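Long-range contact in putative hydrolase (PDB 3D6L), which is a hexameric hot dog fold thioesterase that probably hydrolyses the thioester bond of long-chain fatty acyl-CoA: residues D55-E61 with I103-L109. Residues are numbered along the deposited sequence; the frame is centred on the assembly and turned at random.
Sequences DKVVFKE and INVTSAL
Asp-55 and Leu-109 form one antiparallel hydrogen-bonded pair, Val-58 and Ser-107 the next, and an extra residue between them on the 48-58 strand makes a beta bulge. In the first pair Asp-55 N reaches Leu-109 O at 2.7 Å, almost straight at 175°, and Leu-109 N returns a bond to Asp-55 O. Past the bulge two bonds are more bent: Ser-107 N meets Val-58 O at 3.0 Å, and Glu-61 N meets Val-105 O at 3.1 Å, tilted from the carbonyl plane. The bulge residue Lys-56, with positive phi (48°), leaves its carbonyl to a water, which donates to Lys-56 O and also bonds Ser-107 OG; that hydroxyl is also hydrogen-bonded to Glu-88. In this hot dog sheet, 48-58 is an outermost strand within the chain, and Val-57 and Val-58 carry the ladder into a strand of a second subunit. Apolar contacts lie on the helix side, where Val-57 CB meets Ala-108 CB at 3.7 Å and helix 26-42 packs against Phe-59, Thr-106 and Ala-108. Across the other face, the extended chain of Lys-60 brings CE to 3.4 Å from Ser-107 CB. Beyond it, the side chains of Glu-61 and Ile-103 cross at about a right angle, CG of Glu-61 touching CG2 of Ile-103 at 3.8 Å.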
loop_
_atom_site.group_PDB
_atom_site.type_symbol
_atom_site.label_atom_id
_atom_site.label_comp_id
_atom_site.label_asym_id
_atom_site.label_seq_id
_atom_site.Cartn_x
_atom_site.Cartn_y
_atom_site.Cartn_z
ATOM N N ASP A 55 19.955 2.091 -17.644
ATOM C CA ASP A 55 21.190 2.843 -17.641
ATOM C C ASP A 55 20.913 4.320 -17.496
ATOM O O ASP A 55 19.784 4.757 -17.679
ATOM C CB ASP A 55 21.934 2.603 -18.944
ATOM C CG ASP A 55 23.066 1.633 -18.781
ATOM O OD1 ASP A 55 22.829 0.419 -19.024
ATOM O OD2 ASP A 55 24.179 2.087 -18.379
ATOM N N LYS A 56 21.949 5.082 -17.163
ATOM C CA LYS A 56 21.907 6.544 -17.222
ATOM C C LYS A 56 20.667 7.156 -16.566
ATOM O O LYS A 56 20.048 8.077 -17.106
ATOM C CB LYS A 56 22.057 7.035 -18.678
ATOM C CG LYS A 56 23.319 6.535 -19.398
ATOM C CD LYS A 56 24.585 7.068 -18.729
ATOM C CE LYS A 56 25.825 6.257 -19.093
ATOM N NZ LYS A 56 26.939 6.588 -18.151
ATOM N N VAL A 57 20.292 6.625 -15.406
ATOM C CA VAL A 57 19.246 7.258 -14.622
ATOM C C VAL A 57 19.863 8.325 -13.740
ATOM O O VAL A 57 20.892 8.101 -13.099
ATOM C CB VAL A 57 18.311 6.249 -13.872
ATOM C CG1 VAL A 57 18.755 4.807 -14.070
ATOM C CG2 VAL A 57 18.092 6.630 -12.392
ATOM N N VAL A 58 19.257 9.505 -13.757
ATOM C CA VAL A 58 19.798 10.652 -13.052
ATOM C C VAL A 58 18.682 11.278 -12.245
ATOM O O VAL A 58 17.637 11.653 -12.786
ATOM C CB VAL A 58 20.420 11.714 -14.032
ATOM C CG1 VAL A 58 21.012 12.911 -13.252
ATOM C CG2 VAL A 58 21.475 11.078 -14.965
ATOM N N PHE A 59 18.896 11.371 -10.940
ATOM C CA PHE A 59 17.967 12.071 -10.065
ATOM C C PHE A 59 18.405 13.526 -10.014
ATOM O O PHE A 59 19.178 13.937 -9.143
ATOM C CB PHE A 59 17.933 11.420 -8.680
ATOM C CG PHE A 59 17.455 9.998 -8.704
ATOM C CD1 PHE A 59 16.089 9.709 -8.776
ATOM C CD2 PHE A 59 18.367 8.945 -8.681
ATOM C CE1 PHE A 59 15.635 8.396 -8.817
ATOM C CE2 PHE A 59 17.928 7.622 -8.722
ATOM C CZ PHE A 59 16.557 7.344 -8.789
ATOM N N LYS A 60 17.924 14.286 -10.988
ATOM C CA LYS A 60 18.332 15.672 -11.181
ATOM C C LYS A 60 17.829 16.578 -10.067
ATOM O O LYS A 60 18.513 17.511 -9.664
ATOM C CB LYS A 60 17.808 16.188 -12.520
ATOM C CG LYS A 60 18.134 15.295 -13.681
ATOM C CD LYS A 60 17.484 15.802 -14.943
ATOM C CE LYS A 60 17.770 14.851 -16.081
ATOM N NZ LYS A 60 17.289 15.379 -17.378
ATOM N N GLU A 61 16.634 16.298 -9.564
ATOM C CA GLU A 61 15.979 17.214 -8.651
ATOM C C GLU A 61 15.058 16.426 -7.720
ATOM O O GLU A 61 14.508 15.414 -8.137
ATOM C CB GLU A 61 15.187 18.228 -9.478
ATOM C CG GLU A 61 15.184 19.658 -8.952
ATOM C CD GLU A 61 16.561 20.286 -8.903
ATOM O OE1 GLU A 61 17.324 20.159 -9.896
ATOM O OE2 GLU A 61 16.866 20.921 -7.863
ATOM N N ILE A 103 9.391 21.230 -13.463
ATOM C CA ILE A 103 10.792 20.900 -13.242
ATOM C C ILE A 103 11.138 19.527 -13.805
ATOM O O ILE A 103 10.499 18.542 -13.458
ATOM C CB ILE A 103 11.131 20.951 -11.728
ATOM C CG1 ILE A 103 10.641 22.282 -11.131
ATOM C CG2 ILE A 103 12.623 20.712 -11.497
ATOM C CD1 ILE A 103 11.184 22.635 -9.752
ATOM N N ASN A 104 12.141 19.475 -14.683
ATOM C CA ASN A 104 12.693 18.207 -15.148
ATOM C C ASN A 104 13.419 17.569 -13.974
ATOM O O ASN A 104 14.430 18.075 -13.484
ATOM C CB ASN A 104 13.619 18.393 -16.348
ATOM C CG ASN A 104 14.098 17.060 -16.948
ATOM O OD1 ASN A 104 13.468 16.005 -16.783
ATOM N ND2 ASN A 104 15.223 17.112 -17.654
ATOM N N VAL A 105 12.878 16.449 -13.525
ATOM C CA VAL A 105 13.137 15.983 -12.183
ATOM C C VAL A 105 13.974 14.702 -12.150
ATOM O O VAL A 105 14.803 14.528 -11.255
ATOM C CB VAL A 105 11.804 15.906 -11.396
ATOM C CG1 VAL A 105 11.148 14.544 -11.509
ATOM C CG2 VAL A 105 12.010 16.335 -9.962
ATOM N N THR A 106 13.771 13.825 -13.134
ATOM C CA THR A 106 14.582 12.613 -13.282
ATOM C C THR A 106 14.624 12.088 -14.727
ATOM O O THR A 106 13.803 12.453 -15.559
ATOM C CB THR A 106 14.280 11.485 -12.182
ATOM O OG1 THR A 106 14.208 10.182 -12.784
ATOM C CG2 THR A 106 13.014 11.737 -11.430
ATOM N N SER A 107 15.601 11.231 -14.998
ATOM C CA SER A 107 15.924 10.799 -16.343
ATOM C C SER A 107 16.385 9.342 -16.329
ATOM O O SER A 107 17.017 8.908 -15.373
ATOM C CB SER A 107 17.058 11.668 -16.853
ATOM O OG SER A 107 17.359 11.363 -18.184
ATOM N N ALA A 108 16.074 8.582 -17.374
ATOM C CA ALA A 108 16.528 7.189 -17.442
ATOM C C ALA A 108 16.502 6.601 -18.842
ATOM O O ALA A 108 15.717 7.014 -19.685
ATOM C CB ALA A 108 15.722 6.299 -16.479
ATOM N N LEU A 109 17.375 5.624 -19.062
ATOM C CA LEU A 109 17.414 4.845 -20.295
ATOM C C LEU A 109 17.088 3.401 -19.936
ATOM O O LEU A 109 17.894 2.723 -19.299
ATOM C CB LEU A 109 18.816 4.901 -20.906
ATOM C CG LEU A 109 19.043 5.035 -22.415
ATOM C CD1 LEU A 109 20.472 4.569 -22.745
ATOM C CD2 LEU A 109 18.000 4.300 -23.269
HETATM O O HOH W 1 19.547 9.871 -19.065
#